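Local coordinates for peptidoglycan D,D-transpeptidase MrdA (Pseudomonas aeruginosa, PDB 7KIS), which probably cross-links the peptide stems of the peptidoglycan cell wall as a penicillin-binding D,D-transpeptidase involved in cell shape, at residues S406-M418 with K472-I484. Sequence-based numbering, arbitrary orientation.
Sequences SRFGFGQKVALDM and KGHWIRPHLAKTI
The indole of Trp-475 meets 406-418 with its edge: Phe-408 C, Gly-409 N and Val-414 CG1 lie near the ring plane, and NE1 donates to Arg-407 O. Leu-468 of helix 459-470 also touches this ring. An indole suits the place, offering a donor to the carbonyl at the end of helix 398-407 and hydrocarbon to Val-414; Trp-475 CH2 lies 3.9 Å from Val-414 CG1. Gly-409 ends that helix in a Schellman motif, its positive phi (103°) easy for glycine. The His-479 ring has Arg-477 O and Ala-481 O in plane at its edge, ND1 bonding the latter weakly.

With CG between backbone N and carbonyl carbon (chi1 45°), Asp-417 takes two successive amides: OD1 receives Leu-480 N on its syn side at 2.8 Å, whereas Ala-481 N reaches OD2 from above the carboxylate plane at 3.1 Å. A short acid suits the place: it serves both amides, and Tyr-211 OH also bonds OD2. Leu-416 N donates to Pro-478 O.

Met-418 CG packs on Leu-480 CD1, both residues resting on Val-280 of strand 280-286. Within the transpeptidase domain, the contact joins the loop after helix 398-407 to the chain entering strand 481-484, which pairs with strand 247-249.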
loop_
_atom_site.group_PDB
_atom_site.type_symbol
_atom_site.label_atom_id
_atom_site.label_comp_id
_atom_site.label_asym_id
_atom_site.label_seq_id
_atom_site.Cartn_x
_atom_site.Cartn_y
_atom_site.Cartn_z
ATOM N N SER A 406 -3.000 -1.289 15.461
ATOM C CA SER A 406 -4.229 -0.766 14.875
ATOM C C SER A 406 -4.108 0.726 14.598
ATOM O O SER A 406 -4.558 1.208 13.552
ATOM C CB SER A 406 -5.420 -1.050 15.789
ATOM O OG SER A 406 -6.632 -1.050 15.054
ATOM N N ARG A 407 -3.500 1.473 15.524
ATOM C CA ARG A 407 -3.288 2.899 15.308
ATOM C C ARG A 407 -2.358 3.163 14.132
ATOM O O ARG A 407 -2.299 4.296 13.645
ATOM C CB ARG A 407 -2.738 3.549 16.580
ATOM C CG ARG A 407 -3.577 3.268 17.815
ATOM C CD ARG A 407 -3.661 4.472 18.740
ATOM N NE ARG A 407 -2.347 4.983 19.112
ATOM C CZ ARG A 407 -1.700 4.638 20.220
ATOM N NH1 ARG A 407 -2.245 3.773 21.065
ATOM N NH2 ARG A 407 -0.508 5.156 20.482
ATOM N N PHE A 408 -1.633 2.145 13.670
ATOM C CA PHE A 408 -0.807 2.241 12.475
ATOM C C PHE A 408 -1.583 1.925 11.203
ATOM O O PHE A 408 -1.020 2.030 10.108
ATOM C CB PHE A 408 0.398 1.302 12.584
ATOM C CG PHE A 408 1.664 1.983 13.014
ATOM C CD1 PHE A 408 1.822 2.428 14.316
ATOM C CD2 PHE A 408 2.698 2.181 12.114
ATOM C CE1 PHE A 408 2.990 3.058 14.712
ATOM C CE2 PHE A 408 3.868 2.809 12.503
ATOM C CZ PHE A 408 4.013 3.247 13.804
ATOM N N GLY A 409 -2.849 1.533 11.321
ATOM C CA GLY A 409 -3.691 1.276 10.172
ATOM C C GLY A 409 -3.909 -0.179 9.822
ATOM O O GLY A 409 -4.517 -0.460 8.782
ATOM N N PHE A 410 -3.447 -1.110 10.651
ATOM C CA PHE A 410 -3.676 -2.531 10.426
ATOM C C PHE A 410 -5.000 -2.953 11.050
ATOM O O PHE A 410 -5.299 -2.592 12.193
ATOM C CB PHE A 410 -2.524 -3.358 10.998
ATOM C CG PHE A 410 -1.200 -3.082 10.344
ATOM C CD1 PHE A 410 -0.970 -3.455 9.030
ATOM C CD2 PHE A 410 -0.186 -2.445 11.042
ATOM C CE1 PHE A 410 0.247 -3.200 8.424
ATOM C CE2 PHE A 410 1.033 -2.186 10.441
ATOM C CZ PHE A 410 1.249 -2.565 9.130
ATOM N N GLY A 411 -5.787 -3.721 10.299
ATOM C CA GLY A 411 -7.098 -4.136 10.757
ATOM C C GLY A 411 -8.230 -3.723 9.837
ATOM O O GLY A 411 -8.947 -4.581 9.315
ATOM N N GLN A 412 -8.437 -2.421 9.672
ATOM C CA GLN A 412 -9.369 -1.868 8.696
ATOM C C GLN A 412 -8.601 -1.124 7.603
ATOM O O GLN A 412 -7.369 -1.049 7.614
ATOM C CB GLN A 412 -10.414 -0.974 9.364
ATOM C CG GLN A 412 -9.875 0.112 10.261
ATOM C CD GLN A 412 -10.989 0.814 11.012
ATOM O OE1 GLN A 412 -12.086 0.274 11.159
ATOM N NE2 GLN A 412 -10.716 2.022 11.487
ATOM N N LYS A 413 -9.350 -0.570 6.650
ATOM C CA LYS A 413 -8.755 0.070 5.486
ATOM C C LYS A 413 -8.193 1.439 5.850
ATOM O O LYS A 413 -8.628 2.081 6.810
ATOM C CB LYS A 413 -9.806 0.240 4.388
ATOM C CG LYS A 413 -10.954 1.144 4.822
ATOM C CD LYS A 413 -12.323 0.602 4.450
ATOM C CE LYS A 413 -12.630 0.807 2.980
ATOM N NZ LYS A 413 -14.038 0.433 2.669
ATOM N N VAL A 414 -7.207 1.877 5.072
ATOM C CA VAL A 414 -6.445 3.078 5.377
ATOM C C VAL A 414 -6.770 4.214 4.414
ATOM O O VAL A 414 -6.890 5.367 4.832
ATOM C CB VAL A 414 -4.928 2.786 5.389
ATOM C CG1 VAL A 414 -4.537 2.084 6.673
ATOM C CG2 VAL A 414 -4.535 1.953 4.182
ATOM N N ALA A 415 -6.911 3.910 3.127
ATOM C CA ALA A 415 -6.978 4.942 2.105
ATOM C C ALA A 415 -8.303 5.697 2.173
ATOM O O ALA A 415 -9.283 5.245 2.775
ATOM C CB ALA A 415 -6.792 4.336 0.716
ATOM N N LEU A 416 -8.322 6.865 1.533
ATOM C CA LEU A 416 -9.514 7.704 1.490
ATOM C C LEU A 416 -10.467 7.307 0.368
ATOM O O LEU A 416 -11.681 7.254 0.587
ATOM C CB LEU A 416 -9.117 9.176 1.338
ATOM C CG LEU A 416 -10.264 10.175 1.167
ATOM C CD1 LEU A 416 -11.226 10.103 2.346
ATOM C CD2 LEU A 416 -9.728 11.585 0.998
ATOM N N ASP A 417 -9.947 7.019 -0.826
ATOM C CA ASP A 417 -10.778 6.829 -2.012
ATOM C C ASP A 417 -10.306 5.630 -2.838
ATOM O O ASP A 417 -9.944 5.742 -4.005
ATOM C CB ASP A 417 -10.783 8.099 -2.863
ATOM C CG ASP A 417 -9.394 8.684 -3.043
ATOM O OD1 ASP A 417 -8.406 7.940 -2.884
ATOM O OD2 ASP A 417 -9.291 9.892 -3.345
ATOM N N MET A 418 -10.308 4.450 -2.223
ATOM C CA MET A 418 -9.949 3.213 -2.907
ATOM C C MET A 418 -11.103 2.228 -2.790
ATOM O O MET A 418 -11.461 1.815 -1.682
ATOM C CB MET A 418 -8.663 2.623 -2.330
ATOM C CG MET A 418 -7.414 3.378 -2.754
ATOM S SD MET A 418 -5.880 2.591 -2.232
ATOM C CE MET A 418 -4.678 3.814 -2.746
ATOM N N LYS A 472 6.671 10.816 11.143
ATOM C CA LYS A 472 6.774 10.972 12.596
ATOM C C LYS A 472 5.415 10.877 13.285
ATOM O O LYS A 472 5.185 11.514 14.316
ATOM C CB LYS A 472 7.458 12.291 12.968
ATOM C CG LYS A 472 8.809 12.512 12.311
ATOM C CD LYS A 472 9.785 11.413 12.675
ATOM C CE LYS A 472 11.185 11.747 12.193
ATOM N NZ LYS A 472 11.651 13.062 12.718
ATOM N N GLY A 473 4.504 10.085 12.726
ATOM C CA GLY A 473 3.246 9.788 13.375
ATOM C C GLY A 473 2.068 10.652 12.985
ATOM O O GLY A 473 0.969 10.439 13.514
ATOM N N HIS A 474 2.244 11.615 12.084
ATOM C CA HIS A 474 1.123 12.431 11.636
ATOM C C HIS A 474 0.280 11.616 10.666
ATOM O O HIS A 474 0.774 11.182 9.620
ATOM C CB HIS A 474 1.595 13.727 10.983
ATOM C CG HIS A 474 0.479 14.678 10.677
ATOM N ND1 HIS A 474 -0.798 14.505 11.166
ATOM C CD2 HIS A 474 0.445 15.809 9.930
ATOM C CE1 HIS A 474 -1.570 15.487 10.737
ATOM N NE2 HIS A 474 -0.842 16.291 9.984
ATOM N N TRP A 475 -0.988 11.412 11.010
ATOM C CA TRP A 475 -1.858 10.506 10.273
ATOM C C TRP A 475 -2.554 11.284 9.164
ATOM O O TRP A 475 -3.387 12.156 9.432
ATOM C CB TRP A 475 -2.875 9.860 11.208
ATOM C CG TRP A 475 -2.710 8.381 11.347
ATOM C CD1 TRP A 475 -2.238 7.708 12.436
ATOM C CD2 TRP A 475 -3.021 7.386 10.365
ATOM N NE1 TRP A 475 -2.235 6.357 12.193
ATOM C CE2 TRP A 475 -2.711 6.132 10.928
ATOM C CE3 TRP A 475 -3.531 7.433 9.063
ATOM C CZ2 TRP A 475 -2.893 4.937 10.236
ATOM C CZ3 TRP A 475 -3.710 6.245 8.378
ATOM C CH2 TRP A 475 -3.392 5.014 8.965
ATOM N N ILE A 476 -2.214 10.964 7.918
ATOM C CA ILE A 476 -2.926 11.455 6.746
ATOM C C ILE A 476 -3.190 10.262 5.843
ATOM O O ILE A 476 -2.250 9.573 5.428
ATOM C CB ILE A 476 -2.131 12.534 5.992
ATOM C CG1 ILE A 476 -1.723 13.668 6.936
ATOM C CG2 ILE A 476 -2.941 13.072 4.821
ATOM C CD1 ILE A 476 -0.563 14.494 6.429
ATOM N N ARG A 477 -4.460 10.022 5.538
ATOM C CA ARG A 477 -4.834 8.832 4.792
ATOM C C ARG A 477 -4.354 8.937 3.347
ATOM O O ARG A 477 -4.385 10.023 2.759
ATOM C CB ARG A 477 -6.348 8.633 4.831
ATOM C CG ARG A 477 -6.897 8.449 6.235
ATOM C CD ARG A 477 -8.299 7.866 6.219
ATOM N NE ARG A 477 -8.644 7.270 7.506
ATOM C CZ ARG A 477 -9.763 6.594 7.740
ATOM N NH1 ARG A 477 -10.656 6.427 6.774
ATOM N NH2 ARG A 477 -9.992 6.085 8.944
ATOM N N PRO A 478 -3.900 7.836 2.752
ATOM C CA PRO A 478 -3.566 7.862 1.325
ATOM C C PRO A 478 -4.805 8.156 0.496
ATOM O O PRO A 478 -5.929 7.820 0.876
ATOM C CB PRO A 478 -3.030 6.451 1.051
ATOM C CG PRO A 478 -2.704 5.881 2.398
ATOM C CD PRO A 478 -3.661 6.514 3.354
ATOM N N HIS A 479 -4.592 8.793 -0.651
ATOM C CA HIS A 479 -5.703 9.139 -1.522
ATOM C C HIS A 479 -5.195 9.271 -2.948
ATOM O O HIS A 479 -4.125 9.838 -3.182
ATOM C CB HIS A 479 -6.387 10.439 -1.072
ATOM C CG HIS A 479 -5.441 11.578 -0.850
ATOM N ND1 HIS A 479 -5.384 12.671 -1.688
ATOM C CD2 HIS A 479 -4.522 11.800 0.120
ATOM C CE1 HIS A 479 -4.468 13.515 -1.248
ATOM N NE2 HIS A 479 -3.929 13.010 -0.152
ATOM N N LEU A 480 -5.975 8.746 -3.893
ATOM C CA LEU A 480 -5.638 8.879 -5.305
ATOM C C LEU A 480 -6.063 10.241 -5.841
ATOM O O LEU A 480 -5.256 10.962 -6.437
ATOM C CB LEU A 480 -6.293 7.754 -6.108
ATOM C CG LEU A 480 -5.857 6.335 -5.743
ATOM C CD1 LEU A 480 -7.007 5.353 -5.893
ATOM C CD2 LEU A 480 -4.678 5.913 -6.599
ATOM N N ALA A 481 -7.330 10.598 -5.648
ATOM C CA ALA A 481 -7.856 11.874 -6.112
ATOM C C ALA A 481 -7.145 13.041 -5.441
ATOM O O ALA A 481 -7.375 13.319 -4.259
ATOM C CB ALA A 481 -9.360 11.957 -5.856
ATOM N N LYS A 482 -6.273 13.725 -6.182
ATOM C CA LYS A 482 -5.608 14.902 -5.635
ATOM C C LYS A 482 -6.589 16.056 -5.474
ATOM O O LYS A 482 -6.639 16.697 -4.419
ATOM C CB LYS A 482 -4.433 15.310 -6.526
ATOM C CG LYS A 482 -3.398 16.170 -5.820
ATOM C CD LYS A 482 -2.116 16.276 -6.628
ATOM C CE LYS A 482 -1.218 17.388 -6.101
ATOM N NZ LYS A 482 -0.858 17.192 -4.666
ATOM N N THR A 483 -7.372 16.340 -6.516
ATOM C CA THR A 483 -8.396 17.374 -6.475
ATOM C C THR A 483 -9.663 16.864 -7.147
ATOM O O THR A 483 -9.611 16.056 -8.077
ATOM C CB THR A 483 -7.961 18.677 -7.174
ATOM O OG1 THR A 483 -8.190 18.564 -8.585
ATOM C CG2 THR A 483 -6.491 18.983 -6.924
ATOM N N ILE A 484 -10.802 17.349 -6.663
ATOM C CA ILE A 484 -12.101 17.124 -7.290
ATOM C C ILE A 484 -12.670 18.487 -7.653
ATOM O O ILE A 484 -12.924 19.313 -6.766
ATOM C CB ILE A 484 -13.064 16.356 -6.373
ATOM C CG1 ILE A 484 -12.369 15.141 -5.758
ATOM C CG2 ILE A 484 -14.302 15.927 -7.146
ATOM C CD1 ILE A 484 -12.185 13.998 -6.725
#